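Local coordinates for nitroreductase family protein (PDB 3G14), which probably works as a redox enzyme of the nitroreductase family, whose members generally use bound flavin (FMN) to pass electrons to their substrates, at residues 48-53 / 173-178; 78-83 / 149-154; 126-131 / 143-148; 32-37 / 109-114. All blocks are in the same frame, centred on the assembly; numbering follows the deposited sequence. Where two conformers were deposited one is given.

Contact 1. Residues 48-53 / 173-178; sequences FIVVES and LYIDKW
Asp176 OD1 is gripped by two successive backbone N-H groups, at 2.8 Å from Glu52 N and 3.1 Å from Ser53 N. The first donor meets the oxygen nearly along its C-O bond; the second comes from the syn side, 31° out of the carboxylate plane. Asp176 has left the strand with a positive phi (69°); its CB points away from 48-53, and a chi1 of -72°, with CG beside the backbone N, accompanies the return of the carboxylate to it. The carboxylate therefore ties the residue just after strand 173-175 to the turn leading into helix 54-63, of which Ser53 is the N-cap. Upstream, three straight backbone bonds join the strands in parallel: Phe48 O takes Tyr174 N, Tyr174 O takes Val50 N at 2.8 Å, and Val50 O takes Asp176 N.

Side chains meet on both faces. On that of Val50, Ile175 folds its CD1 over the strand, 3.3 Å from Val50 O and 3.7 Å from Glu52 CG, while Leu173 CD1 lies 3.7 Å from Val50 CG2. On the other face, Ile49 reaches with CD1 to the edge of the Trp178 indole, 4.0 Å from CE3, and its CG2 rests on the backbone at Asp176. Strand 80-86 flanks strand 46-51 on its other side. The arrangement is that of a short parallel edge strand added to the mixed sheet of the nitroreductase fold, whose other neighbouring strands run antiparallel.

Contact 2. Residues 78-83 / 149-154; sequences SPMTIV and TPLGVP
Ile82 and Thr149 form the firm end of this antiparallel ladder, a hydrogen-bonded pair in which each backbone N donates to the other's carbonyl: Ile82 N to Thr149 O at 2.8 Å and Thr149 N to Ile82 O at 2.9 Å. One face beside it is close-packed. Leu151 CD2 sits between SE of Met80, a selenomethionine, 3.8 Å away, and Ile82 CD1, 4.0 Å away; the Met80 and Leu151 chains run side by side in the same direction, and helix 99-117 covers this face through Ile111 and Ala115.

Toward Pro79 the pairing slackens and the burial is less complete. Leu151 N still donates to Met80 O, though with an N-H...O angle of only 146°. Beyond it no hydrogen bond crosses; Pro79 CD lies 3.3 Å from Leu151 O and 3.8 Å from Gly152 CA. Ser78 OG brushes Pro150 CB at 3.4 Å, but its polar partner is Ala74 O.

Pro150 falls opposite Thr81 in a non-hydrogen-bonded pair, where the ladder asks for no N-H across the strands. Thr149 OG1 donates to Pro150 O at 2.7 Å and also bonds Cys123 N. The chemistry is thus that of a buried ladder whose proline breaks no cross-strand bond and in which the hydroxyls of Ser78 and Thr149 find backbone partners.

Contact 3. Residues 126-131 / 143-148; sequences AAFNEN and LRVVAL
Glu130, in the first turn of helix 130-137, meets Arg144 in a side-on salt bridge and also takes the backbone N-H of Val145, both on strand 144-151 at the edge of the nitroreductase sheet. Arg144 NE donates to Glu130 OE2 at 3.0 Å and Arg144 NH2 to Glu130 OE1, also at 3.0 Å; each oxygen uses its syn lone pair and lies close to the guanidinium plane. The carboxylate is turned 33° from that plane. Arg144 NH2 also makes a weak hydrogen bond to Gly96 O of the second subunit. Val145 N, 2.8 Å from Glu130 OE2, approaches on the anti side and 35° out of the carboxylate plane. Glu130 gets there with an extended chain, CG anti to the backbone N (chi1 -176°). Two good bonds thus hold OE2 and one holds OE1, which should fix the rotation of the carboxylate.

Backbone acceptors nearby are served by the second subunit. Its Lys97 NZ bonds Ala126 O and Val146 O, with a weak bond to Val145 O, and its Ser95 OG bonds Phe128 O. Asn129, the N-cap of helix 130-137, uses OD1 to accept from Lys132 N.

Farther along the strand the Phe128 ring is wedged against it. Its edge faces Val145 O, 3.5 Å from CE1, and CZ touches Val145 CG1 at 3.6 Å. Past it slides Leu148, whose CD2 lies 3.8 Å from Phe128 CE2.

Contact 4. Residues 32-37 / 109-114; sequences DMAMRA and EHIVLG
His110 of helix 99-117 reaches across to the C-terminal end of helix 24-35, and nearly every atom of its side chain meets something there. CB rests on the backbone, 3.8 Å from Ala34 CA. At CG the ring begins, with CG turned toward its own backbone N and anti to the carbonyl carbon (chi1 -77°). This sets the ring beside the helix end, and its rotation about CB-CG presents ND1 to Met33 O, to which it donates at 3.0 Å with an N-H...O angle of 154°. The oxygen lies near the imidazole plane, but the donor stands well above the carbonyl plane, 51° out of it. Arg36 N reaches the same oxygen from the opposite face, so the carbonyl is shared between the helix end and the neighbouring helix. CE1 comes within 3.6 Å of Ala37 CA, while Ala37 CB covers one ring face in a CH-pi contact, 3.9 Å from the centroid. At the tip, NE2 bonds Glu109 OE2 of the second subunit, and the reciprocal bond joins this chain's Glu109 to the other His110.

Beside the histidine, Met33, a selenomethionine, lays its selenium against the backbone of Gly114, 3.7 Å from CA.

With an acceptor at each ring nitrogen, one of them a carboxylate, His110 may well be stabilised in its protonated form, which would make a buried charge pair across the dimer interface.

In the fold
Contacts 1 and 2 lie in one mixed sheet: strands 46-51 and 80-86 are neighbours in it, while 173-175 and 144-151 are its outermost strands within the chain. Contact 3 reuses strand 144-151 but sets it against the start of helix 130-137. Contact 4 joins two helices packed beside the sheet, and Ile111 touches both Phe48 and Ile82. Contacts 2, 3 and 4 are largely buried; contact 1 is partly so. Backbone ladders dominate the sheet contacts, with a carboxylate finishing contact 1. Contacts 3 and 4, with centres about 19 Å apart, both meet the second subunit and add charged or imidazole side chains to their apolar packing.

Contact 1. Residues 48-53 / 173-178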
loop_
_atom_site.group_PDB
_atom_site.type_symbol
_atom_site.label_atom_id
_atom_site.label_comp_id
_atom_site.label_asym_id
_atom_site.label_seq_id
_atom_site.Cartn_x
_atom_site.Cartn_y
_atom_site.Cartn_z
ATOM N N PHE B 48 4.324 -14.403 0.538
ATOM C CA PHE B 48 5.673 -13.854 0.724
ATOM C C PHE B 48 6.668 -14.992 0.775
ATOM O O PHE B 48 6.438 -16.007 1.475
ATOM C CB PHE B 48 5.728 -13.022 2.028
ATOM C CG PHE B 48 4.772 -11.892 1.996
ATOM C CD1 PHE B 48 5.067 -10.751 1.233
ATOM C CD2 PHE B 48 3.546 -11.970 2.664
ATOM C CE1 PHE B 48 4.164 -9.700 1.117
ATOM C CE2 PHE B 48 2.628 -10.896 2.570
ATOM C CZ PHE B 48 2.943 -9.764 1.802
ATOM N N ILE B 49 7.768 -14.829 0.049
ATOM C CA ILE B 49 8.918 -15.739 0.195
ATOM C C ILE B 49 10.006 -14.963 0.932
ATOM O O ILE B 49 10.418 -13.861 0.498
ATOM C CB ILE B 49 9.462 -16.217 -1.148
ATOM C CG1 ILE B 49 8.341 -16.776 -2.029
ATOM C CG2 ILE B 49 10.625 -17.215 -0.958
ATOM C CD1 ILE B 49 8.820 -17.079 -3.504
ATOM N N VAL B 50 10.431 -15.514 2.068
ATOM C CA VAL B 50 11.610 -15.023 2.786
ATOM C C VAL B 50 12.833 -15.671 2.140
ATOM O O VAL B 50 12.963 -16.884 2.125
ATOM C CB VAL B 50 11.560 -15.341 4.306
ATOM C CG1 VAL B 50 12.905 -14.982 5.024
ATOM C CG2 VAL B 50 10.388 -14.628 4.969
ATOM N N VAL B 51 13.712 -14.868 1.572
ATOM C CA VAL B 51 14.912 -15.432 0.926
ATOM C C VAL B 51 16.145 -15.212 1.809
ATOM O O VAL B 51 16.589 -14.044 1.999
ATOM C CB VAL B 51 15.169 -14.838 -0.477
ATOM C CG1 VAL B 51 16.455 -15.441 -1.064
ATOM C CG2 VAL B 51 13.930 -15.007 -1.379
ATOM N N GLU B 52 16.703 -16.324 2.318
ATOM C CA GLU B 52 17.897 -16.299 3.187
ATOM C C GLU B 52 19.145 -16.866 2.527
ATOM O O GLU B 52 20.252 -16.540 2.953
ATOM C CB GLU B 52 17.675 -17.057 4.508
ATOM C CG GLU B 52 16.610 -16.422 5.402
ATOM C CD GLU B 52 16.544 -16.989 6.832
ATOM O OE1 GLU B 52 17.414 -17.792 7.245
ATOM O OE2 GLU B 52 15.599 -16.594 7.552
ATOM N N SER B 53 18.967 -17.767 1.559
ATOM C CA SER B 53 20.106 -18.420 0.894
ATOM C C SER B 53 20.919 -17.409 0.118
ATOM O O SER B 53 20.368 -16.707 -0.736
ATOM C CB SER B 53 19.596 -19.476 -0.075
ATOM O OG SER B 53 20.625 -19.931 -0.934
ATOM N N LEU B 173 3.569 -17.754 3.898
ATOM C CA LEU B 173 4.979 -17.454 4.146
ATOM C C LEU B 173 5.865 -18.669 3.861
ATOM O O LEU B 173 5.746 -19.733 4.499
ATOM C CB LEU B 173 5.170 -17.034 5.576
ATOM C CG LEU B 173 6.533 -16.466 5.972
ATOM C CD1 LEU B 173 6.765 -15.128 5.334
ATOM C CD2 LEU B 173 6.470 -16.386 7.519
ATOM N N TYR B 174 6.758 -18.484 2.906
ATOM C CA TYR B 174 7.665 -19.493 2.435
ATOM C C TYR B 174 9.105 -19.114 2.746
ATOM O O TYR B 174 9.419 -17.929 2.995
ATOM C CB TYR B 174 7.477 -19.688 0.927
ATOM C CG TYR B 174 6.097 -20.153 0.497
ATOM C CD1 TYR B 174 5.423 -21.174 1.194
ATOM C CD2 TYR B 174 5.461 -19.588 -0.624
ATOM C CE1 TYR B 174 4.158 -21.629 0.773
ATOM C CE2 TYR B 174 4.201 -20.037 -1.048
ATOM C CZ TYR B 174 3.565 -21.060 -0.361
ATOM O OH TYR B 174 2.316 -21.473 -0.781
ATOM N N ILE B 175 9.988 -20.110 2.708
ATOM C CA ILE B 175 11.441 -19.894 2.880
ATOM C C ILE B 175 12.157 -20.425 1.649
ATOM O O ILE B 175 12.049 -21.625 1.335
ATOM C CB ILE B 175 12.002 -20.548 4.194
ATOM C CG1 ILE B 175 13.510 -20.339 4.355
ATOM C CG2 ILE B 175 11.659 -22.061 4.279
ATOM C CD1 ILE B 175 13.992 -18.925 4.477
ATOM N N ASP B 176 12.836 -19.505 0.960
ATOM C CA ASP B 176 13.747 -19.737 -0.186
ATOM C C ASP B 176 13.069 -20.200 -1.486
ATOM O O ASP B 176 13.555 -19.899 -2.589
ATOM C CB ASP B 176 14.900 -20.697 0.176
ATOM C CG ASP B 176 15.938 -20.070 1.110
ATOM O OD1 ASP B 176 16.065 -18.824 1.138
ATOM O OD2 ASP B 176 16.625 -20.834 1.804
ATOM N N LYS B 177 12.000 -20.984 -1.352
ATOM C CA LYS B 177 11.358 -21.652 -2.445
ATOM C C LYS B 177 9.837 -21.584 -2.287
ATOM O O LYS B 177 9.291 -21.759 -1.205
ATOM C CB LYS B 177 11.802 -23.125 -2.496
ATOM C CG LYS B 177 11.135 -23.916 -3.558
ATOM C CD LYS B 177 11.627 -25.359 -3.529
ATOM C CE LYS B 177 10.842 -26.245 -4.489
ATOM N NZ LYS B 177 11.334 -27.641 -4.451
ATOM N N TRP B 178 9.158 -21.309 -3.384
ATOM C CA TRP B 178 7.700 -21.276 -3.395
ATOM C C TRP B 178 7.136 -22.630 -2.944
ATOM O O TRP B 178 7.521 -23.684 -3.465
ATOM C CB TRP B 178 7.210 -20.934 -4.812
ATOM C CG TRP B 178 5.734 -20.895 -4.946
ATOM C CD1 TRP B 178 4.913 -21.874 -5.433
ATOM C CD2 TRP B 178 4.897 -19.792 -4.613
ATOM N NE1 TRP B 178 3.602 -21.449 -5.383
ATOM C CE2 TRP B 178 3.566 -20.175 -4.887
ATOM C CE3 TRP B 178 5.137 -18.533 -4.068
ATOM C CZ2 TRP B 178 2.481 -19.318 -4.681
ATOM C CZ3 TRP B 178 4.051 -17.692 -3.826
ATOM C CH2 TRP B 178 2.740 -18.087 -4.152
#

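Contact 2. Residues 78-83 / 149-154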
loop_
_atom_site.group_PDB
_atom_site.type_symbol
_atom_site.label_atom_id
_atom_site.label_comp_id
_atom_site.label_asym_id
_atom_site.label_seq_id
_atom_site.Cartn_x
_atom_site.Cartn_y
_atom_site.Cartn_z
ATOM N N SER B 78 22.389 -7.717 2.754
ATOM C CA SER B 78 21.460 -7.803 3.892
ATOM C C SER B 78 21.222 -9.267 4.308
ATOM O O SER B 78 21.384 -10.151 3.490
ATOM C CB SER B 78 20.117 -7.172 3.554
ATOM O OG SER B 78 19.590 -7.663 2.326
ATOM N N PRO B 79 20.778 -9.512 5.555
ATOM C CA PRO B 79 20.558 -10.945 5.936
ATOM C C PRO B 79 19.461 -11.688 5.158
ATOM O O PRO B 79 19.563 -12.897 4.990
ATOM C CB PRO B 79 20.267 -10.890 7.447
ATOM C CG PRO B 79 19.773 -9.480 7.683
ATOM C CD PRO B 79 20.526 -8.597 6.681
HETATM N N MSE B 80 18.412 -10.983 4.733
HETATM C CA MSE B 80 17.369 -11.579 3.927
HETATM C C MSE B 80 16.666 -10.576 3.026
HETATM O O MSE B 80 16.856 -9.356 3.122
HETATM C CB MSE B 80 16.342 -12.278 4.838
HETATM C CG MSE B 80 15.602 -11.346 5.690
HETATM SE SE MSE B 80 14.269 -12.154 6.901
HETATM C CE MSE B 80 15.312 -13.431 7.712
ATOM N N THR B 81 15.894 -11.129 2.103
ATOM C CA THR B 81 15.024 -10.371 1.214
ATOM C C THR B 81 13.624 -10.969 1.271
ATOM O O THR B 81 13.463 -12.188 1.360
ATOM C CB THR B 81 15.608 -10.383 -0.241
ATOM O OG1 THR B 81 16.755 -9.527 -0.294
ATOM C CG2 THR B 81 14.565 -9.971 -1.272
ATOM N N ILE B 82 12.617 -10.102 1.284
ATOM C CA ILE B 82 11.209 -10.540 1.243
ATOM C C ILE B 82 10.677 -10.299 -0.157
ATOM O O ILE B 82 10.771 -9.184 -0.657
ATOM C CB ILE B 82 10.337 -9.828 2.298
ATOM C CG1 ILE B 82 10.874 -10.141 3.702
ATOM C CG2 ILE B 82 8.886 -10.287 2.182
ATOM C CD1 ILE B 82 10.343 -9.290 4.859
ATOM N N VAL B 83 10.102 -11.335 -0.781
ATOM C CA VAL B 83 9.556 -11.216 -2.145
ATOM C C VAL B 83 8.018 -11.405 -2.119
ATOM O O VAL B 83 7.527 -12.409 -1.551
ATOM C CB VAL B 83 10.158 -12.319 -3.058
ATOM C CG1 VAL B 83 9.629 -12.215 -4.480
ATOM C CG2 VAL B 83 11.692 -12.260 -3.072
ATOM N N THR B 149 12.050 -6.595 -1.230
ATOM C CA THR B 149 12.855 -5.684 -0.438
ATOM C C THR B 149 13.907 -6.428 0.378
ATOM O O THR B 149 13.616 -7.518 0.961
ATOM C CB THR B 149 11.946 -4.865 0.532
ATOM O OG1 THR B 149 12.746 -4.055 1.421
ATOM C CG2 THR B 149 11.082 -5.794 1.354
ATOM N N PRO B 150 15.118 -5.839 0.478
ATOM C CA PRO B 150 16.031 -6.326 1.508
ATOM C C PRO B 150 15.437 -6.026 2.900
ATOM O O PRO B 150 14.582 -5.166 3.050
ATOM C CB PRO B 150 17.275 -5.460 1.317
ATOM C CG PRO B 150 16.720 -4.175 0.665
ATOM C CD PRO B 150 15.671 -4.663 -0.243
ATOM N N LEU B 151 15.919 -6.739 3.894
ATOM C CA LEU B 151 15.511 -6.520 5.293
ATOM C C LEU B 151 16.779 -6.653 6.113
ATOM O O LEU B 151 17.466 -7.679 6.028
ATOM C CB LEU B 151 14.486 -7.576 5.711
ATOM C CG LEU B 151 13.881 -7.300 7.098
ATOM C CD1 LEU B 151 12.942 -6.115 6.947
ATOM C CD2 LEU B 151 13.173 -8.549 7.638
ATOM N N GLY B 152 17.114 -5.623 6.890
ATOM C CA GLY B 152 18.311 -5.676 7.730
ATOM C C GLY B 152 18.370 -4.502 8.701
ATOM O O GLY B 152 17.624 -3.537 8.593
ATOM N N VAL B 153 19.286 -4.578 9.640
ATOM C CA VAL B 153 19.598 -3.403 10.414
ATOM C C VAL B 153 20.378 -2.402 9.542
ATOM O O VAL B 153 21.394 -2.759 8.961
ATOM C CB VAL B 153 20.440 -3.773 11.620
ATOM C CG1 VAL B 153 20.751 -2.521 12.415
ATOM C CG2 VAL B 153 19.712 -4.829 12.431
ATOM N N PRO B 154 19.903 -1.157 9.417
ATOM C CA PRO B 154 20.704 -0.209 8.623
ATOM C C PRO B 154 22.065 0.084 9.202
ATOM O O PRO B 154 22.232 0.131 10.444
ATOM C CB PRO B 154 19.865 1.070 8.645
ATOM C CG PRO B 154 18.445 0.570 8.922
ATOM C CD PRO B 154 18.660 -0.539 9.896
#

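Contact 3. Residues 126-131 / 143-148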
loop_
_atom_site.group_PDB
_atom_site.type_symbol
_atom_site.label_atom_id
_atom_site.label_comp_id
_atom_site.label_asym_id
_atom_site.label_seq_id
_atom_site.Cartn_x
_atom_site.Cartn_y
_atom_site.Cartn_z
ATOM N N ALA B 126 11.030 -2.847 -7.582
ATOM C CA ALA B 126 9.964 -3.281 -8.458
ATOM C C ALA B 126 10.450 -3.614 -9.879
ATOM O O ALA B 126 9.688 -4.196 -10.658
ATOM C CB ALA B 126 8.894 -2.225 -8.554
ATOM N N ALA B 127 11.692 -3.229 -10.201
ATOM C CA ALA B 127 12.257 -3.396 -11.570
ATOM C C ALA B 127 13.260 -4.552 -11.627
ATOM O O ALA B 127 14.355 -4.468 -11.079
ATOM C CB ALA B 127 12.948 -2.109 -12.029
ATOM N N PHE B 128 12.870 -5.627 -12.308
ATOM C CA PHE B 128 13.683 -6.832 -12.380
ATOM C C PHE B 128 13.213 -7.674 -13.546
ATOM O O PHE B 128 12.089 -7.510 -14.054
ATOM C CB PHE B 128 13.645 -7.653 -11.075
ATOM C CG PHE B 128 12.292 -7.647 -10.370
ATOM C CD1 PHE B 128 11.187 -8.300 -10.921
ATOM C CD2 PHE B 128 12.146 -6.990 -9.159
ATOM C CE1 PHE B 128 9.938 -8.284 -10.269
ATOM C CE2 PHE B 128 10.921 -6.961 -8.499
ATOM C CZ PHE B 128 9.821 -7.614 -9.053
ATOM N N ASN B 129 14.101 -8.539 -13.983
ATOM C CA ASN B 129 13.768 -9.652 -14.887
ATOM C C ASN B 129 12.956 -10.666 -14.071
ATOM O O ASN B 129 13.480 -11.476 -13.298
ATOM C CB ASN B 129 15.015 -10.270 -15.452
ATOM C CG ASN B 129 14.729 -11.397 -16.440
ATOM O OD1 ASN B 129 13.728 -12.115 -16.341
ATOM N ND2 ASN B 129 15.604 -11.539 -17.412
ATOM N N GLU B 130 11.646 -10.556 -14.215
ATOM C CA GLU B 130 10.749 -11.358 -13.431
ATOM C C GLU B 130 10.942 -12.866 -13.681
ATOM O O GLU B 130 10.816 -13.671 -12.762
ATOM C CB GLU B 130 9.314 -10.946 -13.777
ATOM C CG GLU B 130 8.269 -11.637 -12.970
ATOM C CD GLU B 130 6.872 -11.083 -13.221
ATOM O OE1 GLU B 130 6.690 -10.266 -14.144
ATOM O OE2 GLU B 130 5.949 -11.507 -12.520
ATOM N N ASN B 131 11.210 -13.252 -14.934
ATOM C CA ASN B 131 11.386 -14.663 -15.238
ATOM C C ASN B 131 12.547 -15.264 -14.476
ATOM O O ASN B 131 12.483 -16.422 -14.014
ATOM C CB ASN B 131 11.615 -14.863 -16.731
ATOM C CG ASN B 131 10.360 -14.645 -17.549
ATOM O OD1 ASN B 131 9.233 -14.749 -17.055
ATOM N ND2 ASN B 131 10.552 -14.391 -18.822
ATOM N N LEU B 143 1.972 -16.900 -11.934
ATOM C CA LEU B 143 1.947 -15.899 -10.884
ATOM C C LEU B 143 2.824 -14.710 -11.258
ATOM O O LEU B 143 3.569 -14.780 -12.229
ATOM C CB LEU B 143 2.419 -16.528 -9.582
ATOM C CG LEU B 143 1.578 -17.743 -9.147
ATOM C CD1 LEU B 143 2.203 -18.428 -7.929
ATOM C CD2 LEU B 143 0.147 -17.350 -8.841
ATOM N N ARG B 144 2.740 -13.629 -10.474
ATOM C CA ARG B 144 3.469 -12.390 -10.746
ATOM C C ARG B 144 4.325 -12.044 -9.543
ATOM O O ARG B 144 3.856 -12.145 -8.413
ATOM C CB ARG B 144 2.514 -11.229 -11.081
ATOM C CG ARG B 144 1.619 -11.489 -12.311
ATOM C CD ARG B 144 2.400 -11.721 -13.606
ATOM N NE ARG B 144 3.403 -10.675 -13.856
ATOM C CZ ARG B 144 3.158 -9.468 -14.366
ATOM N NH1 ARG B 144 1.939 -9.102 -14.719
ATOM N NH2 ARG B 144 4.160 -8.616 -14.537
ATOM N N VAL B 145 5.582 -11.676 -9.795
ATOM C CA VAL B 145 6.451 -11.101 -8.758
ATOM C C VAL B 145 6.182 -9.592 -8.721
ATOM O O VAL B 145 6.543 -8.860 -9.639
ATOM C CB VAL B 145 7.965 -11.443 -8.967
ATOM C CG1 VAL B 145 8.830 -10.869 -7.808
ATOM C CG2 VAL B 145 8.144 -12.988 -9.146
ATOM N N VAL B 146 5.548 -9.133 -7.660
ATOM C CA VAL B 146 5.140 -7.728 -7.576
ATOM C C VAL B 146 6.292 -6.786 -7.177
ATOM O O VAL B 146 6.537 -5.765 -7.826
ATOM C CB VAL B 146 3.898 -7.569 -6.652
ATOM C CG1 VAL B 146 3.466 -6.076 -6.489
ATOM C CG2 VAL B 146 2.696 -8.437 -7.124
ATOM N N ALA B 147 6.956 -7.113 -6.074
ATOM C CA ALA B 147 8.018 -6.315 -5.507
ATOM C C ALA B 147 8.792 -7.188 -4.552
ATOM O O ALA B 147 8.383 -8.303 -4.246
ATOM C CB ALA B 147 7.471 -5.042 -4.787
ATOM N N LEU B 148 9.954 -6.688 -4.179
ATOM C CA LEU B 148 10.804 -7.322 -3.181
ATOM C C LEU B 148 11.535 -6.235 -2.398
ATOM O O LEU B 148 11.651 -5.096 -2.837
ATOM C CB LEU B 148 11.752 -8.325 -3.871
ATOM C CG LEU B 148 12.771 -7.821 -4.900
ATOM C CD1 LEU B 148 14.111 -7.440 -4.244
ATOM C CD2 LEU B 148 12.975 -8.872 -5.992
#

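Contact 4. Residues 32-37 / 109-114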
loop_
_atom_site.group_PDB
_atom_site.type_symbol
_atom_site.label_atom_id
_atom_site.label_comp_id
_atom_site.label_asym_id
_atom_site.label_seq_id
_atom_site.Cartn_x
_atom_site.Cartn_y
_atom_site.Cartn_z
ATOM N N ASP B 32 2.749 -10.687 10.286
ATOM C CA ASP B 32 1.440 -10.494 10.887
ATOM C C ASP B 32 0.813 -9.139 10.528
ATOM O O ASP B 32 -0.367 -9.065 10.210
ATOM C CB ASP B 32 1.530 -10.613 12.404
ATOM C CG ASP B 32 0.182 -10.534 13.055
ATOM O OD1 ASP B 32 -0.651 -11.440 12.829
ATOM O OD2 ASP B 32 -0.043 -9.557 13.775
HETATM N N MSE B 33 1.614 -8.085 10.541
HETATM C CA MSE B 33 1.116 -6.783 10.089
HETATM C C MSE B 33 0.609 -6.847 8.650
HETATM O O MSE B 33 -0.436 -6.321 8.359
HETATM C CB MSE B 33 2.159 -5.704 10.328
HETATM C CG MSE B 33 2.357 -5.528 11.874
HETATM SE SE MSE B 33 3.622 -4.134 12.282
HETATM C CE MSE B 33 4.729 -5.127 13.544
ATOM N N ALA B 34 1.308 -7.542 7.770
ATOM C CA ALA B 34 0.825 -7.768 6.411
ATOM C C ALA B 34 -0.464 -8.584 6.368
ATOM O O ALA B 34 -1.374 -8.280 5.588
ATOM C CB ALA B 34 1.918 -8.409 5.549
HETATM N N MSE B 35 -0.552 -9.611 7.213
HETATM C CA MSE B 35 -1.743 -10.459 7.279
HETATM C C MSE B 35 -2.968 -9.630 7.666
HETATM O O MSE B 35 -4.093 -9.983 7.304
HETATM C CB MSE B 35 -1.553 -11.598 8.273
HETATM C CG MSE B 35 -0.488 -12.604 7.874
HETATM SE SE MSE B 35 -0.890 -13.587 6.278
HETATM C CE MSE B 35 -0.106 -12.399 4.976
ATOM N N ARG B 36 -2.747 -8.537 8.396
ATOM C CA ARG B 36 -3.861 -7.692 8.875
ATOM C C ARG B 36 -4.220 -6.572 7.893
ATOM O O ARG B 36 -5.056 -5.702 8.205
ATOM C CB ARG B 36 -3.491 -7.095 10.223
ATOM C CG ARG B 36 -3.461 -8.115 11.340
ATOM C CD ARG B 36 -2.902 -7.454 12.569
ATOM N NE ARG B 36 -2.607 -8.408 13.635
ATOM C CZ ARG B 36 -3.483 -8.880 14.520
ATOM N NH1 ARG B 36 -4.752 -8.506 14.522
ATOM N NH2 ARG B 36 -3.061 -9.721 15.449
ATOM N N ALA B 37 -3.625 -6.590 6.708
ATOM C CA ALA B 37 -3.865 -5.542 5.718
ATOM C C ALA B 37 -5.280 -5.740 5.154
ATOM O O ALA B 37 -5.761 -6.889 5.079
ATOM C CB ALA B 37 -2.830 -5.604 4.615
ATOM N N GLU B 109 3.425 -2.562 1.869
ATOM C CA GLU B 109 3.714 -1.346 2.659
ATOM C C GLU B 109 3.571 -1.646 4.171
ATOM O O GLU B 109 4.250 -0.999 4.999
ATOM C CB GLU B 109 2.848 -0.156 2.224
ATOM C CG GLU B 109 3.214 1.187 2.877
ATOM C CD GLU B 109 4.633 1.662 2.577
ATOM O OE1 GLU B 109 5.362 0.921 1.843
ATOM O OE2 GLU B 109 5.006 2.747 3.086
ATOM N N HIS B 110 2.696 -2.592 4.545
ATOM C CA HIS B 110 2.638 -3.057 5.933
ATOM C C HIS B 110 3.970 -3.736 6.330
ATOM O O HIS B 110 4.469 -3.528 7.448
ATOM C CB HIS B 110 1.412 -3.987 6.189
ATOM C CG HIS B 110 0.105 -3.257 6.315
ATOM N ND1 HIS B 110 -0.884 -3.637 7.210
ATOM C CD2 HIS B 110 -0.409 -2.221 5.609
ATOM C CE1 HIS B 110 -1.920 -2.815 7.083
ATOM N NE2 HIS B 110 -1.663 -1.962 6.113
ATOM N N ILE B 111 4.547 -4.514 5.405
ATOM C CA ILE B 111 5.887 -5.148 5.624
ATOM C C ILE B 111 6.916 -4.060 5.884
ATOM O O ILE B 111 7.648 -4.079 6.894
ATOM C CB ILE B 111 6.365 -5.955 4.388
ATOM C CG1 ILE B 111 5.414 -7.125 4.069
ATOM C CG2 ILE B 111 7.815 -6.472 4.590
ATOM C CD1 ILE B 111 5.466 -8.251 5.051
ATOM N N VAL B 112 6.957 -3.110 4.952
ATOM C CA VAL B 112 7.925 -2.005 4.983
ATOM C C VAL B 112 7.779 -1.157 6.251
ATOM O O VAL B 112 8.757 -0.908 6.974
ATOM C CB VAL B 112 7.837 -1.166 3.663
ATOM C CG1 VAL B 112 8.471 0.238 3.823
ATOM C CG2 VAL B 112 8.427 -1.957 2.490
ATOM N N LEU B 113 6.557 -0.719 6.545
ATOM C CA LEU B 113 6.367 0.060 7.760
ATOM C C LEU B 113 6.605 -0.756 9.037
ATOM O O LEU B 113 7.166 -0.262 10.038
ATOM C CB LEU B 113 4.986 0.684 7.760
ATOM C CG LEU B 113 4.721 1.718 6.692
ATOM C CD1 LEU B 113 3.237 2.023 6.705
ATOM C CD2 LEU B 113 5.611 3.013 6.903
ATOM N N GLY B 114 6.182 -2.010 9.028
ATOM C CA GLY B 114 6.439 -2.876 10.162
ATOM C C GLY B 114 7.925 -3.119 10.411
ATOM O O GLY B 114 8.375 -3.106 11.564
#